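Local atomic coordinates of aac(6')-Ii (Enterococcus faecium, PDB entry 1N71), a protein that catalyses, as an aminoglycoside 6'-N-acetyltransferase, the transfer of an acetyl group from acetyl-coenzyme A to aminoglycoside antibiotics, giving resistance to them. Residues Glu55-Gly61 with Leu73-Glu79; Lys14-Ser18 with Ser33-Glu38; Leu125-Thr129 with Val157-Ala161; Gly88-Val92 with Phe146-Tyr152. All blocks are in the same frame, centred on the assembly; numbering follows the deposited sequence.

Interaction 1 (Glu55-Gly61 with Leu73-Glu79); sequences ELVGFIG and LHPLVVE. With COA (coenzyme A), chain E.
Phe59 and Val77 form the central hydrogen-bonded pair of an antiparallel ladder whose axes come within 4.7 Å of each other. Phe59 N donates to Val77 O at 2.8 Å, and Val77 N returns a bond to Phe59 O. Both donors lie almost in line with the carbonyls they reach, evidence of a regular ladder here. On the face carrying Ile60 and Leu76, the packing is close: the CD1 branch of Leu76 crosses the Ile60 chain at a slant, 3.8 Å from Ile60 CB. Leu91, Val92 and Leu95 of helix 87-101 close over Ile60. On the other face Pro75, which follows a cis peptide bond, sets its CD at the edge of the Phe59 ring, 4.0 Å from Phe59 CE2.

The Glu55-Glu79 end is looser and partly exposed. Glu79 N still bonds to Val57 O (2.8 Å), but the carboxylates of Glu55 and Glu79 stand nearly perpendicular, 86° apart, with their OE2 atoms at 3.3 Å. Such crowding of like charges may favour a proton on one of them; Arg82 offers Glu55 only a long, weak ion pair. On the other edge of strand 55-66, against Ala50 of strand 46-52, Val57 and Gly58 form a classic beta bulge.

Val78 sits in a non-hydrogen-bonded pair with Gly58, so its N-H is directed away from strand 55-66. It donates instead to coenzyme A, Val78 N to O9P at 3.3 Å, and Leu76 CD2 meets the cofactor methyl CEP. A central hairpin whose second strand holds the pantetheine arm by backbone bonding is characteristic of the GNAT acetyltransferase fold.

Interaction 2 (Lys14-Ser18 with Ser33-Glu38); sequences KDQLS and SAEEVE
Ser18 OG and Ser33 OG lie 2.9 Å apart in a hydrogen bond that either hydroxyl could donate, and this is the polar link between segments 14-18 and 33-38 of helices 11-24 and 33-40. OG is anti to the backbone N in both residues (chi1 180° in Ser18, 173° in Ser33), which brings the two hydroxyls together between the helices. The segments cross at 120°, their axes 9.3 Å apart at closest approach.

Beside this bond Val37 does most of the apolar work by forking over the other helix. Its CG1 branch reaches Leu17 CD2 at 3.8 Å, the two side chains running antiparallel past one another. Its CG2 branch rests on the backbone of Ser18, 4.0 Å from Ser18 CA. Leu17 also packs on Leu56 of strand 55-66, so Leu17 lies between Val37 and the sheet.

At the outer side the Lys14 chain, bent at its third torsion, crosses that of Glu38 at an angle. Lys14 NZ stops 4.1 Å from Glu38 OE1, beyond salt-bridge distance, and donates a hydrogen bond to Arg8 O instead. Attraction between these charges is therefore probably modest and screened by solvent. Between these segments the chemistry is thus one hydroxyl bond beside a small apolar patch, with charge at the rim probably adding little.

Interaction 3 (Leu125-Thr129 with Val157-Ala161); sequences LYEHT and VLPNA. Unlike the reference sequence in segment 125-129: Glu127 (reference Val).
The Tyr126 ring carries Pro159 over one face: Pro159 CB stands 4.0 Å from the centroid of the Tyr126 ring and 28° off its normal, a CH-pi contact, and Pro159 CG lies over the same face toward the rim. The approach favours the CE2 side, where Pro159 CB comes to 3.6 Å of Tyr126 CE2. Asn160 meets the same ring obliquely, its amide plane turned 50° from the ring, with ND2 at 3.9 Å from Tyr126 CE2.

Pro159 is held from a second direction by Leu125, whose CB touches Pro159 CG at 3.6 Å. Farther along, Leu125 CD1 leans on Val157 CB (4.0 Å). Thr129 divides its two branches: OG1, anti to the carbonyl carbon (chi1 -53°), turns back to donate to Leu125 O at 2.6 Å in the carbonyl plane, while CG2 packs on Val157 CG2. This bond ties the first residue of helix 129-134 back to Leu125.

No direct hydrogen bond joins the segments. A water accepts from Leu125 N (3.1 Å) and lies 2.9 Å from Asn160 OD1, bridging the two; Asn160 OD1 also accepts from Asp165 N. Several remaining polar groups turn to the second subunit: Tyr126 O and Thr129 OG1 both bond to its Lys153 NZ, Tyr126 OH and Asn160 ND2 to its Thr174, and Pro159 O to its Thr106.

A type II beta turn from Leu158 to Ala161, with Pro159 second and Asn160 third at positive phi, follows strand 153-158; packed by Tyr126 and Leu125, it builds part of the dimer interface.

Interaction 4 (Gly88-Val92 with Phe146-Tyr152); sequences GTRLV and FYEKLGY. With COA (coenzyme A), chain E.
Leu150 and Val92 meet end-on, Leu150 CD1 coming to 3.5 Å of Val92 CB, an apolar contact between helix 87-101 and the turn that follows helix 144-149. The other Leu150 branch, CD2, crosses at a slant to Thr89 CG2 at 3.7 Å. Tyr152 points back at Val92, its OH 3.8 Å from Val92 CG1, although that hydroxyl's hydrogen bond goes to Glu96.

Phe146 is turned so that its edge meets the first helix and one face meets the cofactor. Its CZ reaches Gly88 C at 3.6 Å, with Thr89 N also near the ring plane, while coenzyme A CCP lies over the ring centre, 3.7 Å above it. Gly88 has no side chain to stand between its backbone and either neighbour.

The polar chemistry lies with the ligand. Gly88 N donates to coenzyme A O5A at 2.8 Å. Thr89 grips O2A twice, through its N and through OG1, with Thr89 OG1 2.6 Å from coenzyme A O2A. The extended Lys149 chain carries NZ to O8A of the 3'-phosphate. The apolar contact thus lies beside the donors that meet the ligand: the neutral ones probably stabilise the diphosphate charge, while the Lys149 amine probably offsets part of that on the 3'-phosphate.

How the interactions relate
Interactions 1 and 4 are buried and near the chain's centre, and both touch coenzyme A: the strand supplies a backbone donor to the pantetheine arm, whereas segments 88-92 and 146-152 supply donors to the phosphates. They pack directly through Leu76 against Phe146 and Tyr147. Interaction 2 lies farther out, about 17 Å between centres from the chain's centre, only partly buried, yet Leu17 ties it to Phe59 of interaction 1. Interaction 3, centred about 29 Å from the centre of interaction 1, reaches the same sheet; helix 144-149 of interaction 4 leads into its strand 153-158, and the second subunit helps bury it. Backbone ladder, hydroxyl pair, CH-pi packing with a separate water bridge, and ligand-directed polarity mark four settings.

Interaction 1 (Glu55-Gly61 with Leu73-Glu79)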
# COMPACT_ATOMS: atom_id res chain seq x y z
N GLU A 55 -22.44 -2.49 -23.47
CA GLU A 55 -22.55 -2.57 -22.02
C GLU A 55 -21.23 -2.88 -21.34
O GLU A 55 -20.52 -3.81 -21.73
CB GLU A 55 -23.59 -3.62 -21.63
CG GLU A 55 -23.58 -4.03 -20.16
CD GLU A 55 -24.68 -5.02 -19.81
OE1 GLU A 55 -24.98 -5.91 -20.64
OE2 GLU A 55 -25.25 -4.92 -18.70
N LEU A 56 -20.89 -2.09 -20.32
CA LEU A 56 -19.66 -2.30 -19.56
C LEU A 56 -19.91 -3.44 -18.58
O LEU A 56 -20.74 -3.32 -17.68
CB LEU A 56 -19.29 -1.04 -18.78
CG LEU A 56 -17.95 -1.12 -18.02
CD1 LEU A 56 -16.81 -1.07 -19.02
CD2 LEU A 56 -17.84 0.04 -17.04
N VAL A 57 -19.20 -4.55 -18.75
CA VAL A 57 -19.38 -5.70 -17.88
C VAL A 57 -18.19 -5.94 -16.95
O VAL A 57 -18.27 -6.77 -16.04
CB VAL A 57 -19.62 -6.99 -18.71
CG1 VAL A 57 -20.91 -6.84 -19.53
CG2 VAL A 57 -18.44 -7.24 -19.62
N GLY A 58 -17.11 -5.20 -17.16
CA GLY A 58 -15.94 -5.36 -16.32
C GLY A 58 -14.96 -4.21 -16.44
O GLY A 58 -14.86 -3.56 -17.49
N PHE A 59 -14.22 -3.95 -15.37
CA PHE A 59 -13.25 -2.87 -15.37
C PHE A 59 -12.07 -3.20 -14.47
O PHE A 59 -12.24 -3.83 -13.43
CB PHE A 59 -13.90 -1.58 -14.87
CG PHE A 59 -12.97 -0.40 -14.83
CD1 PHE A 59 -12.70 0.34 -15.98
CD2 PHE A 59 -12.34 -0.04 -13.63
CE1 PHE A 59 -11.81 1.42 -15.95
CE2 PHE A 59 -11.46 1.04 -13.59
CZ PHE A 59 -11.19 1.78 -14.75
N ILE A 60 -10.89 -2.77 -14.88
CA ILE A 60 -9.68 -3.00 -14.10
C ILE A 60 -8.78 -1.78 -14.27
O ILE A 60 -8.74 -1.17 -15.33
CB ILE A 60 -8.94 -4.29 -14.54
CG1 ILE A 60 -7.83 -4.62 -13.53
CG2 ILE A 60 -8.34 -4.10 -15.93
CD1 ILE A 60 -7.14 -5.95 -13.78
N GLY A 61 -8.08 -1.41 -13.20
CA GLY A 61 -7.19 -0.27 -13.28
C GLY A 61 -5.89 -0.54 -12.54
O GLY A 61 -5.79 -1.52 -11.79
N LEU A 73 -2.69 -2.97 -8.57
CA LEU A 73 -3.88 -3.33 -9.32
C LEU A 73 -5.07 -2.85 -8.48
O LEU A 73 -5.26 -3.30 -7.35
CB LEU A 73 -3.94 -4.85 -9.52
CG LEU A 73 -5.10 -5.47 -10.32
CD1 LEU A 73 -4.77 -6.91 -10.65
CD2 LEU A 73 -6.40 -5.39 -9.53
N HIS A 74 -5.85 -1.93 -9.04
CA HIS A 74 -7.01 -1.40 -8.32
C HIS A 74 -7.82 -0.47 -9.22
O HIS A 74 -7.29 0.49 -9.77
CB HIS A 74 -6.54 -0.65 -7.07
CG HIS A 74 -7.65 0.04 -6.33
ND1 HIS A 74 -8.20 1.23 -6.76
CD2 HIS A 74 -8.31 -0.30 -5.20
CE1 HIS A 74 -9.15 1.60 -5.92
NE2 HIS A 74 -9.24 0.69 -4.96
N PRO A 75 -9.11 -0.77 -9.40
CA PRO A 75 -9.81 -1.91 -8.81
C PRO A 75 -9.97 -2.99 -9.88
O PRO A 75 -9.42 -2.88 -10.98
CB PRO A 75 -11.14 -1.32 -8.43
CG PRO A 75 -11.43 -0.46 -9.63
CD PRO A 75 -10.09 0.20 -9.93
N LEU A 76 -10.71 -4.04 -9.54
CA LEU A 76 -11.02 -5.10 -10.48
C LEU A 76 -12.45 -5.52 -10.16
O LEU A 76 -12.73 -6.01 -9.07
CB LEU A 76 -10.10 -6.31 -10.32
CG LEU A 76 -10.51 -7.51 -11.20
CD1 LEU A 76 -10.64 -7.07 -12.67
CD2 LEU A 76 -9.50 -8.64 -11.07
N VAL A 77 -13.34 -5.30 -11.10
CA VAL A 77 -14.73 -5.65 -10.89
C VAL A 77 -15.35 -6.17 -12.18
O VAL A 77 -15.09 -5.65 -13.26
CB VAL A 77 -15.55 -4.44 -10.40
CG1 VAL A 77 -15.48 -3.32 -11.42
CG2 VAL A 77 -17.00 -4.85 -10.15
N VAL A 78 -16.16 -7.21 -12.03
CA VAL A 78 -16.86 -7.84 -13.13
C VAL A 78 -18.31 -7.95 -12.67
O VAL A 78 -18.56 -8.35 -11.54
CB VAL A 78 -16.32 -9.26 -13.40
CG1 VAL A 78 -17.17 -9.96 -14.46
CG2 VAL A 78 -14.86 -9.19 -13.84
N GLU A 79 -19.26 -7.57 -13.52
CA GLU A 79 -20.67 -7.66 -13.13
C GLU A 79 -20.90 -9.03 -12.51
O GLU A 79 -20.52 -10.04 -13.08
CB GLU A 79 -21.60 -7.50 -14.33
CG GLU A 79 -21.50 -6.16 -15.02
CD GLU A 79 -22.61 -5.97 -16.04
OE1 GLU A 79 -22.84 -6.88 -16.86
OE2 GLU A 79 -23.26 -4.90 -16.02
N1A COA E . -12.27 -18.21 -5.75
C2A COA E . -11.55 -19.17 -6.35
N3A COA E . -11.25 -19.28 -7.66
C4A COA E . -11.79 -18.25 -8.39
C5A COA E . -12.55 -17.20 -7.92
C6A COA E . -12.80 -17.19 -6.51
N6A COA E . -13.52 -16.24 -5.92
N7A COA E . -12.92 -16.35 -8.95
C8A COA E . -12.39 -16.90 -10.00
N9A COA E . -11.69 -18.05 -9.74
C1B COA E . -10.98 -18.93 -10.69
C2B COA E . -11.91 -19.62 -11.69
O2B COA E . -12.39 -20.85 -11.11
C3B COA E . -11.04 -19.95 -12.90
O3B COA E . -10.24 -21.10 -12.58
P3B COA E . -10.19 -22.38 -13.56
O7A COA E . -11.61 -22.82 -13.65
O8A COA E . -9.31 -23.33 -12.84
O9A COA E . -9.63 -21.85 -14.82
C4B COA E . -10.11 -18.72 -12.93
O4B COA E . -10.10 -18.24 -11.58
C5B COA E . -10.53 -17.63 -13.92
O5B COA E . -11.72 -16.98 -13.48
P1A COA E . -12.47 -15.84 -14.35
O1A COA E . -13.68 -16.43 -14.96
O2A COA E . -11.47 -15.16 -15.20
O3A COA E . -12.91 -14.83 -13.19
P2A COA E . -14.12 -13.76 -13.21
O4A COA E . -15.27 -14.34 -12.48
O5A COA E . -14.30 -13.22 -14.57
O6A COA E . -13.50 -12.59 -12.29
CBP COA E . -13.24 -11.83 -10.00
CCP COA E . -12.89 -12.89 -11.03
CDP COA E . -12.65 -12.26 -8.65
CEP COA E . -12.62 -10.47 -10.44
CAP COA E . -14.83 -11.72 -9.92
OAP COA E . -15.42 -12.95 -9.47
C9P COA E . -15.31 -10.51 -9.10
O9P COA E . -15.71 -9.49 -9.69
N8P COA E . -15.26 -10.63 -7.77
C7P COA E . -15.66 -9.60 -6.82
C6P COA E . -14.64 -8.48 -6.69
C5P COA E . -13.46 -8.83 -5.79
O5P COA E . -13.65 -9.28 -4.66
N4P COA E . -12.25 -8.61 -6.31
C3P COA E . -10.97 -8.87 -5.63
C2P COA E . -10.07 -7.64 -5.61
S1P COA E . -9.32 -7.34 -4.00

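Interaction 2 (Lys14-Ser18 with Ser33-Glu38)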
# COMPACT_ATOMS: atom_id res chain seq x y z
N LYS A 14 -18.59 5.92 -18.33
CA LYS A 14 -18.23 6.31 -16.98
C LYS A 14 -19.41 6.17 -16.03
O LYS A 14 -19.23 5.96 -14.83
CB LYS A 14 -17.67 7.74 -16.97
CG LYS A 14 -16.29 7.83 -17.59
CD LYS A 14 -15.59 9.15 -17.30
CE LYS A 14 -16.12 10.28 -18.16
NZ LYS A 14 -15.32 11.51 -17.97
N ASP A 15 -20.62 6.27 -16.56
CA ASP A 15 -21.82 6.12 -15.74
C ASP A 15 -22.00 4.67 -15.34
O ASP A 15 -22.31 4.36 -14.19
CB ASP A 15 -23.06 6.60 -16.50
CG ASP A 15 -23.26 8.10 -16.42
OD1 ASP A 15 -23.33 8.63 -15.29
OD2 ASP A 15 -23.34 8.74 -17.48
N GLN A 16 -21.82 3.77 -16.30
CA GLN A 16 -21.96 2.35 -16.05
C GLN A 16 -20.92 1.89 -15.04
O GLN A 16 -21.19 1.04 -14.19
CB GLN A 16 -21.81 1.55 -17.35
CG GLN A 16 -22.68 2.06 -18.50
CD GLN A 16 -22.69 1.11 -19.68
OE1 GLN A 16 -22.62 1.54 -20.84
NE2 GLN A 16 -22.79 -0.18 -19.40
N LEU A 17 -19.72 2.46 -15.12
CA LEU A 17 -18.65 2.11 -14.19
C LEU A 17 -19.07 2.51 -12.79
O LEU A 17 -18.91 1.74 -11.84
CB LEU A 17 -17.35 2.83 -14.56
CG LEU A 17 -16.17 2.54 -13.63
CD1 LEU A 17 -15.90 1.05 -13.59
CD2 LEU A 17 -14.94 3.30 -14.10
N SER A 18 -19.63 3.71 -12.67
CA SER A 18 -20.09 4.21 -11.38
C SER A 18 -21.11 3.26 -10.77
O SER A 18 -21.00 2.86 -9.62
CB SER A 18 -20.71 5.60 -11.55
OG SER A 18 -21.17 6.10 -10.31
N SER A 33 -18.91 8.28 -5.42
CA SER A 33 -18.76 7.22 -6.41
C SER A 33 -18.23 7.78 -7.73
O SER A 33 -17.12 7.47 -8.15
CB SER A 33 -20.10 6.52 -6.65
OG SER A 33 -20.01 5.60 -7.73
N ALA A 34 -19.04 8.60 -8.38
CA ALA A 34 -18.66 9.20 -9.65
C ALA A 34 -17.34 9.96 -9.49
O ALA A 34 -16.64 10.23 -10.46
CB ALA A 34 -19.75 10.14 -10.14
N GLU A 35 -17.01 10.31 -8.25
CA GLU A 35 -15.79 11.04 -7.97
C GLU A 35 -14.56 10.13 -8.04
O GLU A 35 -13.55 10.48 -8.64
CB GLU A 35 -15.87 11.71 -6.60
N GLU A 36 -14.66 8.96 -7.41
CA GLU A 36 -13.55 8.02 -7.43
C GLU A 36 -13.35 7.52 -8.85
O GLU A 36 -12.26 7.11 -9.23
CB GLU A 36 -13.84 6.84 -6.48
CG GLU A 36 -13.92 7.25 -5.02
N VAL A 37 -14.42 7.56 -9.64
CA VAL A 37 -14.36 7.14 -11.03
C VAL A 37 -13.40 8.07 -11.77
O VAL A 37 -12.56 7.62 -12.55
CB VAL A 37 -15.75 7.21 -11.70
CG1 VAL A 37 -15.63 6.91 -13.19
CG2 VAL A 37 -16.70 6.23 -11.04
N GLU A 38 -13.53 9.36 -11.50
CA GLU A 38 -12.68 10.36 -12.13
C GLU A 38 -11.23 10.12 -11.71
O GLU A 38 -10.30 10.31 -12.49
CB GLU A 38 -13.12 11.76 -11.71
CG GLU A 38 -12.36 12.88 -12.41
CD GLU A 38 -12.29 12.68 -13.91
OE1 GLU A 38 -13.32 12.33 -14.51
OE2 GLU A 38 -11.20 12.89 -14.48

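Interaction 3 (Leu125-Thr129 with Val157-Ala161)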
# COMPACT_ATOMS: atom_id res chain seq x y z
N LEU A 125 -2.28 -13.46 13.20
CA LEU A 125 -1.29 -13.51 12.13
C LEU A 125 0.15 -13.19 12.51
O LEU A 125 1.04 -13.35 11.68
CB LEU A 125 -1.73 -12.60 10.97
CG LEU A 125 -2.81 -13.24 10.09
CD1 LEU A 125 -3.19 -12.28 8.97
CD2 LEU A 125 -2.27 -14.55 9.51
N TYR A 126 0.38 -12.74 13.74
CA TYR A 126 1.74 -12.47 14.16
C TYR A 126 2.41 -13.78 14.58
O TYR A 126 3.64 -13.86 14.70
CB TYR A 126 1.76 -11.47 15.33
CG TYR A 126 1.42 -10.06 14.89
CD1 TYR A 126 2.29 -9.33 14.08
CD2 TYR A 126 0.20 -9.47 15.24
CE1 TYR A 126 1.96 -8.05 13.62
CE2 TYR A 126 -0.14 -8.19 14.79
CZ TYR A 126 0.75 -7.49 13.98
OH TYR A 126 0.43 -6.22 13.53
N GLU A 127 1.59 -14.81 14.76
CA GLU A 127 2.06 -16.14 15.15
C GLU A 127 2.17 -17.06 13.95
O GLU A 127 1.16 -17.36 13.31
CB GLU A 127 1.09 -16.76 16.16
CG GLU A 127 0.93 -15.95 17.43
CD GLU A 127 2.27 -15.58 18.04
OE1 GLU A 127 3.07 -16.50 18.28
OE2 GLU A 127 2.51 -14.38 18.27
N HIS A 128 3.38 -17.52 13.64
CA HIS A 128 3.60 -18.41 12.51
C HIS A 128 3.07 -17.75 11.24
O HIS A 128 2.48 -18.40 10.37
CB HIS A 128 2.88 -19.75 12.74
CG HIS A 128 3.27 -20.44 14.01
ND1 HIS A 128 4.56 -20.82 14.28
CD2 HIS A 128 2.53 -20.82 15.08
CE1 HIS A 128 4.61 -21.41 15.46
NE2 HIS A 128 3.39 -21.42 15.97
N THR A 129 3.30 -16.45 11.16
CA THR A 129 2.88 -15.63 10.03
C THR A 129 3.03 -16.29 8.67
O THR A 129 2.04 -16.56 7.99
CB THR A 129 3.67 -14.30 10.02
OG1 THR A 129 3.58 -13.68 11.30
CG2 THR A 129 3.12 -13.36 8.96
N VAL A 157 0.96 -10.07 4.53
CA VAL A 157 -0.34 -9.91 5.15
C VAL A 157 -0.29 -8.73 6.10
O VAL A 157 0.76 -8.38 6.62
CB VAL A 157 -0.77 -11.17 5.97
CG1 VAL A 157 -1.00 -12.35 5.03
CG2 VAL A 157 0.30 -11.50 7.02
N LEU A 158 -1.44 -8.10 6.31
CA LEU A 158 -1.55 -6.97 7.21
C LEU A 158 -2.49 -7.42 8.33
O LEU A 158 -3.72 -7.34 8.20
CB LEU A 158 -2.12 -5.76 6.48
CG LEU A 158 -2.27 -4.49 7.32
CD1 LEU A 158 -1.01 -4.25 8.15
CD2 LEU A 158 -2.55 -3.32 6.39
N PRO A 159 -1.93 -7.89 9.44
CA PRO A 159 -2.75 -8.36 10.57
C PRO A 159 -3.73 -7.34 11.14
O PRO A 159 -3.38 -6.18 11.37
CB PRO A 159 -1.70 -8.79 11.60
CG PRO A 159 -0.51 -9.19 10.75
CD PRO A 159 -0.49 -8.06 9.73
N ASN A 160 -4.97 -7.78 11.34
CA ASN A 160 -6.02 -6.95 11.92
C ASN A 160 -6.29 -5.63 11.19
O ASN A 160 -6.76 -4.67 11.80
CB ASN A 160 -5.66 -6.65 13.38
CG ASN A 160 -5.21 -7.88 14.13
OD1 ASN A 160 -5.92 -8.88 14.19
ND2 ASN A 160 -4.01 -7.82 14.71
N ALA A 161 -6.01 -5.59 9.89
CA ALA A 161 -6.19 -4.38 9.11
C ALA A 161 -7.57 -3.75 9.18
O ALA A 161 -7.71 -2.55 9.42
CB ALA A 161 -5.83 -4.65 7.64
O HOH W 1 -4.39 -11.27 13.64

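Interaction 4 (Gly88-Val92 with Phe146-Tyr152)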
# COMPACT_ATOMS: atom_id res chain seq x y z
N GLY A 88 -12.51 -11.67 -15.98
CA GLY A 88 -11.47 -11.22 -15.07
C GLY A 88 -10.07 -11.57 -15.56
O GLY A 88 -9.15 -10.76 -15.47
N THR A 89 -9.92 -12.78 -16.09
CA THR A 89 -8.62 -13.22 -16.59
C THR A 89 -8.17 -12.32 -17.73
O THR A 89 -7.03 -11.85 -17.76
CB THR A 89 -8.69 -14.68 -17.10
OG1 THR A 89 -9.01 -15.55 -16.02
CG2 THR A 89 -7.35 -15.09 -17.71
N ARG A 90 -9.07 -12.08 -18.67
CA ARG A 90 -8.75 -11.24 -19.81
C ARG A 90 -8.41 -9.81 -19.39
O ARG A 90 -7.53 -9.18 -19.97
CB ARG A 90 -9.92 -11.27 -20.80
CG ARG A 90 -10.18 -12.70 -21.29
CD ARG A 90 -11.48 -12.80 -22.06
NE ARG A 90 -11.45 -12.01 -23.27
CZ ARG A 90 -12.49 -11.82 -24.07
NH1 ARG A 90 -13.66 -12.37 -23.76
NH2 ARG A 90 -12.37 -11.09 -25.17
N LEU A 91 -9.08 -9.31 -18.36
CA LEU A 91 -8.80 -7.96 -17.87
C LEU A 91 -7.41 -7.90 -17.22
O LEU A 91 -6.65 -6.97 -17.46
CB LEU A 91 -9.85 -7.51 -16.84
CG LEU A 91 -11.23 -7.13 -17.37
CD1 LEU A 91 -12.17 -6.83 -16.20
CD2 LEU A 91 -11.11 -5.92 -18.29
N VAL A 92 -7.09 -8.89 -16.40
CA VAL A 92 -5.80 -8.92 -15.74
C VAL A 92 -4.67 -9.04 -16.76
O VAL A 92 -3.67 -8.32 -16.68
CB VAL A 92 -5.72 -10.06 -14.73
CG1 VAL A 92 -4.29 -10.21 -14.21
CG2 VAL A 92 -6.66 -9.76 -13.57
N PHE A 146 -8.11 -16.63 -7.27
CA PHE A 146 -8.28 -16.17 -8.64
C PHE A 146 -6.93 -15.61 -9.09
O PHE A 146 -6.43 -15.92 -10.17
CB PHE A 146 -9.35 -15.08 -8.71
CG PHE A 146 -9.27 -14.22 -9.94
CD1 PHE A 146 -9.63 -14.73 -11.19
CD2 PHE A 146 -8.82 -12.91 -9.86
CE1 PHE A 146 -9.54 -13.94 -12.34
CE2 PHE A 146 -8.73 -12.10 -11.00
CZ PHE A 146 -9.09 -12.62 -12.24
N TYR A 147 -6.34 -14.78 -8.24
CA TYR A 147 -5.06 -14.17 -8.56
C TYR A 147 -3.94 -15.21 -8.61
O TYR A 147 -3.08 -15.15 -9.48
CB TYR A 147 -4.73 -13.07 -7.55
CG TYR A 147 -5.67 -11.89 -7.66
CD1 TYR A 147 -5.63 -11.04 -8.77
CD2 TYR A 147 -6.62 -11.64 -6.67
CE1 TYR A 147 -6.50 -9.97 -8.88
CE2 TYR A 147 -7.50 -10.56 -6.77
CZ TYR A 147 -7.44 -9.73 -7.88
OH TYR A 147 -8.30 -8.67 -7.99
N GLU A 148 -3.97 -16.17 -7.69
CA GLU A 148 -2.94 -17.22 -7.69
C GLU A 148 -2.92 -17.91 -9.05
O GLU A 148 -1.85 -18.17 -9.60
CB GLU A 148 -3.21 -18.27 -6.61
CG GLU A 148 -3.04 -17.77 -5.20
CD GLU A 148 -2.73 -18.90 -4.24
OE1 GLU A 148 -3.36 -19.97 -4.36
OE2 GLU A 148 -1.87 -18.70 -3.36
N LYS A 149 -4.10 -18.21 -9.58
CA LYS A 149 -4.17 -18.88 -10.87
C LYS A 149 -3.64 -18.03 -12.01
O LYS A 149 -3.31 -18.55 -13.07
CB LYS A 149 -5.61 -19.33 -11.14
CG LYS A 149 -6.06 -20.44 -10.20
CD LYS A 149 -7.39 -21.05 -10.61
CE LYS A 149 -7.76 -22.21 -9.70
NZ LYS A 149 -9.05 -22.83 -10.11
N LEU A 150 -3.54 -16.72 -11.78
CA LEU A 150 -3.01 -15.83 -12.81
C LEU A 150 -1.52 -15.55 -12.58
O LEU A 150 -0.95 -14.67 -13.21
CB LEU A 150 -3.78 -14.51 -12.84
CG LEU A 150 -5.24 -14.67 -13.27
CD1 LEU A 150 -5.90 -13.32 -13.40
CD2 LEU A 150 -5.29 -15.42 -14.61
N GLY A 151 -0.92 -16.31 -11.67
CA GLY A 151 0.50 -16.14 -11.42
C GLY A 151 0.91 -15.25 -10.27
O GLY A 151 2.10 -15.03 -10.06
N TYR A 152 -0.06 -14.72 -9.54
CA TYR A 152 0.26 -13.86 -8.40
C TYR A 152 0.53 -14.74 -7.19
O TYR A 152 -0.00 -15.84 -7.08
CB TYR A 152 -0.88 -12.89 -8.09
CG TYR A 152 -1.06 -11.83 -9.17
CD1 TYR A 152 -1.51 -12.18 -10.44
CD2 TYR A 152 -0.70 -10.51 -8.94
CE1 TYR A 152 -1.58 -11.23 -11.47
CE2 TYR A 152 -0.77 -9.55 -9.96
CZ TYR A 152 -1.20 -9.92 -11.22
OH TYR A 152 -1.23 -9.00 -12.24
N1A COA E . -12.27 -18.21 -5.75
C2A COA E . -11.55 -19.17 -6.35
N3A COA E . -11.25 -19.28 -7.66
C4A COA E . -11.79 -18.25 -8.39
C5A COA E . -12.55 -17.20 -7.92
C6A COA E . -12.80 -17.19 -6.51
N6A COA E . -13.52 -16.24 -5.92
N7A COA E . -12.92 -16.35 -8.95
C8A COA E . -12.39 -16.90 -10.00
N9A COA E . -11.69 -18.05 -9.74
C1B COA E . -10.98 -18.93 -10.69
C2B COA E . -11.91 -19.62 -11.69
O2B COA E . -12.39 -20.85 -11.11
C3B COA E . -11.04 -19.95 -12.90
O3B COA E . -10.24 -21.10 -12.58
P3B COA E . -10.19 -22.38 -13.56
O7A COA E . -11.61 -22.82 -13.65
O8A COA E . -9.31 -23.33 -12.84
O9A COA E . -9.63 -21.85 -14.82
C4B COA E . -10.11 -18.72 -12.93
O4B COA E . -10.10 -18.24 -11.58
C5B COA E . -10.53 -17.63 -13.92
O5B COA E . -11.72 -16.98 -13.48
P1A COA E . -12.47 -15.84 -14.35
O1A COA E . -13.68 -16.43 -14.96
O2A COA E . -11.47 -15.16 -15.20
O3A COA E . -12.91 -14.83 -13.19
P2A COA E . -14.12 -13.76 -13.21
O4A COA E . -15.27 -14.34 -12.48
O5A COA E . -14.30 -13.22 -14.57
O6A COA E . -13.50 -12.59 -12.29
CBP COA E . -13.24 -11.83 -10.00
CCP COA E . -12.89 -12.89 -11.03
CDP COA E . -12.65 -12.26 -8.65
CEP COA E . -12.62 -10.47 -10.44
CAP COA E . -14.83 -11.72 -9.92
OAP COA E . -15.42 -12.95 -9.47
C9P COA E . -15.31 -10.51 -9.10
O9P COA E . -15.71 -9.49 -9.69
N8P COA E . -15.26 -10.63 -7.77
C7P COA E . -15.66 -9.60 -6.82
C6P COA E . -14.64 -8.48 -6.69
C5P COA E . -13.46 -8.83 -5.79
O5P COA E . -13.65 -9.28 -4.66
N4P COA E . -12.25 -8.61 -6.31
C3P COA E . -10.97 -8.87 -5.63
C2P COA E . -10.07 -7.64 -5.61
S1P COA E . -9.32 -7.34 -4.00